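Local coordinates for prenyltransference for protein (PDB 5HC7) that probably joins dimethylallyl diphosphate units, as a plant member of the cis-prenyltransferase family to which undecaprenyl diphosphate synthase belongs, at residues His15-Ile20 with Asp189-Ala194; Leu59-Ala64 with Ser201-Trp206. One frame throughout, in Å; residues are numbered along the deposited sequence.

In the fold
Both contacts are buried near the centre of the folded chain, their centres about 7 Å apart, around one six-stranded parallel sheet. Contact 1 pairs strands 15-19 and 190-194. Contact 2 starts from strand 59-65, which flanks 15-19 on its other edge, and packs it against the loop between strands 190-194 and 212-216. Along the chain the segments alternate: 15-20, 59-64, 189-194, 201-206. Backbone bonds join strands 15-19 and 59-65, among them Val16 N to Leu59 O at 2.8 Å. Each contact reaches the same bound dimethylallyl S-thiolodiphosphate, so the C-terminal strand ends and the returning loop together line the site of this substrate analogue, and probably that of the substrate.

Contact 1: His15-Ile20 with Asp189-Ala194; sequences HVAIII and DLLIRA. With DST (dimethylallyl S-thiolodiphosphate), chain C.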
loop_
_atom_site.group_PDB
_atom_site.type_symbol
_atom_site.label_atom_id
_atom_site.label_comp_id
_atom_site.label_asym_id
_atom_site.label_seq_id
_atom_site.Cartn_x
_atom_site.Cartn_y
_atom_site.Cartn_z
ATOM N N HIS A 15 6.006 2.102 15.290
ATOM C CA HIS A 15 4.700 1.453 15.029
ATOM C C HIS A 15 4.864 0.154 14.302
ATOM O O HIS A 15 5.461 0.090 13.203
ATOM C CB HIS A 15 3.812 2.461 14.256
ATOM C CG HIS A 15 2.441 1.985 13.950
ATOM N ND1 HIS A 15 1.563 2.744 13.186
ATOM C CD2 HIS A 15 1.801 0.816 14.230
ATOM C CE1 HIS A 15 0.432 2.068 13.027
ATOM N NE2 HIS A 15 0.545 0.899 13.651
ATOM N N VAL A 16 4.303 -0.899 14.880
ATOM C CA VAL A 16 4.266 -2.216 14.198
ATOM C C VAL A 16 2.791 -2.578 14.002
ATOM O O VAL A 16 2.015 -2.436 14.941
ATOM C CB VAL A 16 5.030 -3.304 15.006
ATOM C CG1 VAL A 16 4.908 -4.686 14.372
ATOM C CG2 VAL A 16 6.487 -2.918 15.184
ATOM N N ALA A 17 2.434 -3.022 12.768
ATOM C CA ALA A 17 1.090 -3.471 12.452
ATOM C C ALA A 17 1.091 -4.905 11.944
ATOM O O ALA A 17 2.004 -5.314 11.248
ATOM C CB ALA A 17 0.448 -2.534 11.446
ATOM N N ILE A 18 0.046 -5.654 12.302
ATOM C CA ILE A 18 -0.027 -7.057 11.981
ATOM C C ILE A 18 -1.319 -7.409 11.291
ATOM O O ILE A 18 -2.394 -7.110 11.805
ATOM C CB ILE A 18 0.076 -7.946 13.223
ATOM C CG1 ILE A 18 1.361 -7.672 13.973
ATOM C CG2 ILE A 18 0.044 -9.415 12.839
ATOM C CD1 ILE A 18 1.481 -8.482 15.246
ATOM N N ILE A 19 -1.204 -8.004 10.106
ATOM C CA ILE A 19 -2.312 -8.658 9.460
ATOM C C ILE A 19 -2.325 -10.119 9.867
ATOM O O ILE A 19 -1.430 -10.875 9.550
ATOM C CB ILE A 19 -2.214 -8.548 7.904
ATOM C CG1 ILE A 19 -2.142 -7.074 7.484
ATOM C CG2 ILE A 19 -3.368 -9.242 7.240
ATOM C CD1 ILE A 19 -1.915 -6.791 6.002
ATOM N N ILE A 20 -3.396 -10.532 10.541
ATOM C CA ILE A 20 -3.551 -11.908 10.969
ATOM C C ILE A 20 -4.261 -12.645 9.811
ATOM O O ILE A 20 -4.988 -12.029 9.019
ATOM C CB ILE A 20 -4.259 -11.941 12.349
ATOM C CG1 ILE A 20 -5.685 -11.435 12.235
ATOM C CG2 ILE A 20 -3.459 -11.079 13.361
ATOM C CD1 ILE A 20 -6.501 -11.415 13.503
ATOM N N ASP A 189 6.104 1.448 10.850
ATOM C CA ASP A 189 7.491 1.276 10.385
ATOM C C ASP A 189 7.661 -0.149 9.778
ATOM O O ASP A 189 8.414 -0.360 8.804
ATOM C CB ASP A 189 8.394 1.487 11.571
ATOM C CG ASP A 189 8.244 2.872 12.124
ATOM O OD1 ASP A 189 8.762 3.721 11.370
ATOM O OD2 ASP A 189 7.561 3.103 13.171
ATOM N N LEU A 190 6.895 -1.067 10.345
ATOM C CA LEU A 190 6.962 -2.512 10.058
ATOM C C LEU A 190 5.533 -3.101 10.001
ATOM O O LEU A 190 4.761 -2.881 10.903
ATOM C CB LEU A 190 7.773 -3.252 11.119
ATOM C CG LEU A 190 7.789 -4.795 11.025
ATOM C CD1 LEU A 190 8.419 -5.249 9.736
ATOM C CD2 LEU A 190 8.556 -5.335 12.218
ATOM N N LEU A 191 5.207 -3.770 8.897
ATOM C CA LEU A 191 3.927 -4.414 8.677
ATOM C C LEU A 191 4.199 -5.898 8.528
ATOM O O LEU A 191 4.957 -6.314 7.682
ATOM C CB LEU A 191 3.320 -3.927 7.408
ATOM C CG LEU A 191 2.050 -4.719 7.062
ATOM C CD1 LEU A 191 0.935 -4.410 8.045
ATOM C CD2 LEU A 191 1.574 -4.365 5.691
ATOM N N ILE A 192 3.594 -6.666 9.381
ATOM C CA ILE A 192 3.767 -8.093 9.392
ATOM C C ILE A 192 2.498 -8.733 8.852
ATOM O O ILE A 192 1.393 -8.413 9.326
ATOM C CB ILE A 192 4.014 -8.628 10.831
ATOM C CG1 ILE A 192 5.371 -8.080 11.387
ATOM C CG2 ILE A 192 3.989 -10.159 10.826
ATOM C CD1 ILE A 192 5.458 -8.202 12.916
ATOM N N ARG A 193 2.654 -9.686 7.945
ATOM C CA ARG A 193 1.486 -10.459 7.494
ATOM C C ARG A 193 1.809 -11.947 7.573
ATOM O O ARG A 193 2.717 -12.414 6.935
ATOM C CB ARG A 193 1.074 -10.112 6.065
ATOM C CG ARG A 193 -0.162 -10.880 5.677
ATOM C CD ARG A 193 -0.787 -10.492 4.373
ATOM N NE ARG A 193 -1.907 -11.383 4.167
ATOM C CZ ARG A 193 -3.075 -11.060 3.654
ATOM N NH1 ARG A 193 -3.381 -9.830 3.253
ATOM N NH2 ARG A 193 -3.971 -12.011 3.569
ATOM N N ALA A 194 1.028 -12.648 8.371
ATOM C CA ALA A 194 1.107 -14.099 8.530
ATOM C C ALA A 194 0.356 -14.805 7.405
ATOM O O ALA A 194 -0.529 -14.226 6.745
ATOM C CB ALA A 194 0.525 -14.492 9.853
HETATM O O4 DST C . -6.437 -12.992 1.992
HETATM P P1 DST C . -7.612 -12.029 1.580
HETATM O O6 DST C . -8.846 -12.678 1.117
HETATM O O5 DST C . -7.123 -10.874 0.420
HETATM O O2 DST C . -8.087 -11.342 2.960
HETATM P P3 DST C . -8.322 -12.023 4.463
HETATM O O8 DST C . -9.844 -11.506 4.940
HETATM O O7 DST C . -8.133 -13.511 4.634
HETATM S S9 DST C . -7.071 -10.798 5.635
HETATM C C10 DST C . -8.650 -9.994 6.193
HETATM C C11 DST C . -8.270 -9.000 7.180
HETATM C C12 DST C . -8.268 -9.608 8.578
HETATM C C13 DST C . -6.849 -9.486 9.215
HETATM C C14 DST C . -9.243 -8.820 9.434
#
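Two adjacent parallel strands in the interior of the sheet meet here, Val16 opposite Leu190 and so on to Ile19 opposite Arg193, and they run out toward the diphosphate site. The pairing is regular: Ala17 N donates to Leu190 O at 3.0 Å, Ile192 N to Ala17 O at 2.8 Å, and Ile19 N to Ile192 O at 2.7 Å. Ala194 N closes the series on Ile19 O. At the start of the pair Asp189 adds a side-chain grip, its OD2 taking the N-H of His15 at 2.8 Å through the anti lone pair, while Asp189 N answers to His15 O.

Val16, Ile18, Leu190 and Ile192 share one face, where Val16 CG1 meets Ile192 CD1 at 3.8 Å; Leu228, Ala231 and Leu232 of helix 225-237 pack on the strand 190-194 side. Ala17, Ile19, Leu191 and Arg193 occupy the other, with Leu191 CD1 lying 3.9 Å from Ala17 CB.

Arg193 leaves this second face as an extended chain, CG anti to its own N (chi1 -177°), and crosses the side chain of Ile19 at a slant. The methyl Ile19 CG2 lies over one guanidinium face, toward its rim. Near the guanidinium plane, Arg193 NH2 bonds DST O4 at 3.1 Å with a bent angle of 135°, and it also forms a salt bridge with Asp21. NH1 is hydrogen-bonded to Ser201 OG and Arg199 O, so several partners fix the group's rotation. A strand-end arginine at the diphosphate, salt-bridged to an aspartate, with a magnesium ion nearby, is characteristic of the cis-prenyltransferase active site.

Contact 2: Leu59-Ala64 with Ser201-Trp206; sequences LLTIWA and SNFFLW. With DST (dimethylallyl S-thiolodiphosphate), chain C.
Trp63 and Phe203 carry most of this contact, their rings in an offset stack with the indole five-membered ring and the phenyl centroid 4.4 Å apart and the planes tilted by 22°. The two side chains run antiparallel, each laying its methylene over the other's ring: Phe203 CB stands 3.6 Å from the centroid of the indole six-membered ring, and Trp63 CB lies over the phenyl face. Trp63 CG is anti to the backbone N (chi1 -169°), which carries the indole off the strand to lie between Phe203 and the ligand.

The opposite indole face belongs to the ligand, with DST C11 only 3.2 Å from Trp63 CZ3. In the ring plane, Ser201 O meets Trp63 CH2 at 3.1 Å, a tight fit at the edge. Ser201 also turns its hydroxyl to the diphosphate, OG donating to DST O5 at 2.6 Å.

Farther out, Thr61 CG2 touches the edge of Phe203 at CZ, and the ring of Phe204 lies against the Phe203 face opposite Trp63 CB. Trp63 NE1 is tied to Tyr142 O, and Asn202 is anchored through Glu146, Gln68 and the backbone N of Arg145. Phe210 of the second subunit packs on Ser201 and Asn202. The site is thus divided by chemistry: carbon surface on the indole receives the allylic chain, whereas a hydroxyl from the facing loop joins Asn69, Arg193 and Arg199 in holding the diphosphate.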
loop_
_atom_site.group_PDB
_atom_site.type_symbol
_atom_site.label_atom_id
_atom_site.label_comp_id
_atom_site.label_asym_id
_atom_site.label_seq_id
_atom_site.Cartn_x
_atom_site.Cartn_y
_atom_site.Cartn_z
ATOM N N LEU A 59 3.666 1.690 19.424
ATOM C CA LEU A 59 2.320 1.352 18.951
ATOM C C LEU A 59 2.323 0.030 18.227
ATOM O O LEU A 59 3.160 -0.190 17.338
ATOM C CB LEU A 59 1.804 2.447 18.031
ATOM C CG LEU A 59 0.502 2.197 17.235
ATOM C CD1 LEU A 59 -0.692 1.987 18.123
ATOM C CD2 LEU A 59 0.212 3.360 16.278
ATOM N N LEU A 60 1.464 -0.867 18.697
ATOM C CA LEU A 60 1.081 -2.089 17.984
ATOM C C LEU A 60 -0.375 -2.034 17.561
ATOM O O LEU A 60 -1.299 -1.821 18.412
ATOM C CB LEU A 60 1.193 -3.299 18.878
ATOM C CG LEU A 60 1.034 -4.689 18.252
ATOM C CD1 LEU A 60 2.314 -5.022 17.499
ATOM C CD2 LEU A 60 0.816 -5.695 19.368
ATOM N N THR A 61 -0.562 -2.295 16.265
ATOM C CA THR A 61 -1.888 -2.415 15.672
ATOM C C THR A 61 -2.100 -3.860 15.229
ATOM O O THR A 61 -1.235 -4.413 14.541
ATOM C CB THR A 61 -2.056 -1.513 14.458
ATOM O OG1 THR A 61 -1.838 -0.151 14.834
ATOM C CG2 THR A 61 -3.512 -1.661 13.863
ATOM N N ILE A 62 -3.197 -4.474 15.691
ATOM C CA ILE A 62 -3.631 -5.754 15.189
ATOM C C ILE A 62 -4.917 -5.551 14.408
ATOM O O ILE A 62 -5.903 -4.950 14.890
ATOM C CB ILE A 62 -3.869 -6.753 16.302
ATOM C CG1 ILE A 62 -2.536 -7.039 17.038
ATOM C CG2 ILE A 62 -4.468 -8.044 15.749
ATOM C CD1 ILE A 62 -2.712 -7.920 18.290
ATOM N N TRP A 63 -4.905 -6.037 13.175
ATOM C CA TRP A 63 -6.071 -5.922 12.293
ATOM C C TRP A 63 -6.868 -7.170 12.471
ATOM O O TRP A 63 -6.414 -8.235 12.070
ATOM C CB TRP A 63 -5.687 -5.801 10.827
ATOM C CG TRP A 63 -6.769 -5.436 9.859
ATOM C CD1 TRP A 63 -7.886 -4.598 10.061
ATOM C CD2 TRP A 63 -6.783 -5.776 8.501
ATOM N NE1 TRP A 63 -8.556 -4.424 8.894
ATOM C CE2 TRP A 63 -7.903 -5.119 7.907
ATOM C CE3 TRP A 63 -5.936 -6.521 7.699
ATOM C CZ2 TRP A 63 -8.191 -5.230 6.558
ATOM C CZ3 TRP A 63 -6.270 -6.682 6.386
ATOM C CH2 TRP A 63 -7.374 -6.015 5.821
ATOM N N ALA A 64 -8.085 -6.975 12.995
ATOM C CA ALA A 64 -8.991 -8.039 13.435
ATOM C C ALA A 64 -10.139 -8.241 12.460
ATOM O O ALA A 64 -10.688 -9.315 12.365
ATOM C CB ALA A 64 -9.571 -7.668 14.772
ATOM N N SER A 201 -4.812 -6.557 1.209
ATOM C CA SER A 201 -6.193 -6.939 1.443
ATOM C C SER A 201 -7.040 -5.800 1.988
ATOM O O SER A 201 -7.966 -6.028 2.748
ATOM C CB SER A 201 -6.339 -8.198 2.354
ATOM O OG SER A 201 -5.644 -9.326 1.833
ATOM N N ASN A 202 -6.751 -4.576 1.564
ATOM C CA ASN A 202 -7.497 -3.399 1.965
ATOM C C ASN A 202 -7.321 -3.070 3.444
ATOM O O ASN A 202 -8.229 -2.515 4.130
ATOM C CB ASN A 202 -8.986 -3.434 1.554
ATOM C CG ASN A 202 -9.682 -2.062 1.742
ATOM O OD1 ASN A 202 -9.084 -1.029 1.517
ATOM N ND2 ASN A 202 -10.943 -2.075 2.186
ATOM N N PHE A 203 -6.109 -3.312 3.917
ATOM C CA PHE A 203 -5.692 -2.722 5.213
ATOM C C PHE A 203 -5.288 -1.265 4.982
ATOM O O PHE A 203 -5.681 -0.658 4.005
ATOM C CB PHE A 203 -4.570 -3.617 5.785
ATOM C CG PHE A 203 -4.163 -3.308 7.220
ATOM C CD1 PHE A 203 -5.064 -2.832 8.162
ATOM C CD2 PHE A 203 -2.842 -3.489 7.617
ATOM C CE1 PHE A 203 -4.693 -2.547 9.454
ATOM C CE2 PHE A 203 -2.444 -3.196 8.919
ATOM C CZ PHE A 203 -3.396 -2.750 9.847
ATOM N N PHE A 204 -4.450 -0.672 5.847
ATOM C CA PHE A 204 -3.880 0.628 5.559
ATOM C C PHE A 204 -3.394 0.743 4.147
ATOM O O PHE A 204 -2.703 -0.146 3.622
ATOM C CB PHE A 204 -2.626 0.846 6.398
ATOM C CG PHE A 204 -2.863 0.925 7.884
ATOM C CD1 PHE A 204 -3.984 1.582 8.404
ATOM C CD2 PHE A 204 -1.964 0.383 8.760
ATOM C CE1 PHE A 204 -4.207 1.672 9.781
ATOM C CE2 PHE A 204 -2.147 0.489 10.201
ATOM C CZ PHE A 204 -3.270 1.165 10.708
ATOM N N LEU A 205 -3.615 1.922 3.564
ATOM C CA LEU A 205 -3.062 2.256 2.301
ATOM C C LEU A 205 -2.281 3.559 2.428
ATOM O O LEU A 205 -1.046 3.608 2.180
ATOM C CB LEU A 205 -4.214 2.351 1.259
ATOM C CG LEU A 205 -5.072 1.104 0.974
ATOM C CD1 LEU A 205 -6.258 1.414 0.069
ATOM C CD2 LEU A 205 -4.231 -0.008 0.346
ATOM N N TRP A 206 -2.978 4.647 2.780
ATOM C CA TRP A 206 -2.326 5.950 2.985
ATOM C C TRP A 206 -1.114 5.796 3.921
ATOM O O TRP A 206 -0.083 6.418 3.722
ATOM C CB TRP A 206 -3.312 6.946 3.605
ATOM C CG TRP A 206 -2.634 8.183 4.099
ATOM C CD1 TRP A 206 -2.005 8.355 5.306
ATOM C CD2 TRP A 206 -2.508 9.430 3.392
ATOM N NE1 TRP A 206 -1.484 9.647 5.373
ATOM C CE2 TRP A 206 -1.744 10.300 4.205
ATOM C CE3 TRP A 206 -2.925 9.882 2.123
ATOM C CZ2 TRP A 206 -1.477 11.607 3.838
ATOM C CZ3 TRP A 206 -2.563 11.190 1.715
ATOM C CH2 TRP A 206 -1.870 12.023 2.580
HETATM O O4 DST C . -6.437 -12.992 1.992
HETATM P P1 DST C . -7.612 -12.029 1.580
HETATM O O6 DST C . -8.846 -12.678 1.117
HETATM O O5 DST C . -7.123 -10.874 0.420
HETATM O O2 DST C . -8.087 -11.342 2.960
HETATM P P3 DST C . -8.322 -12.023 4.463
HETATM O O8 DST C . -9.844 -11.506 4.940
HETATM O O7 DST C . -8.133 -13.511 4.634
HETATM S S9 DST C . -7.071 -10.798 5.635
HETATM C C10 DST C . -8.650 -9.994 6.193
HETATM C C11 DST C . -8.270 -9.000 7.180
HETATM C C12 DST C . -8.268 -9.608 8.578
HETATM C C13 DST C . -6.849 -9.486 9.215
HETATM C C14 DST C . -9.243 -8.820 9.434
#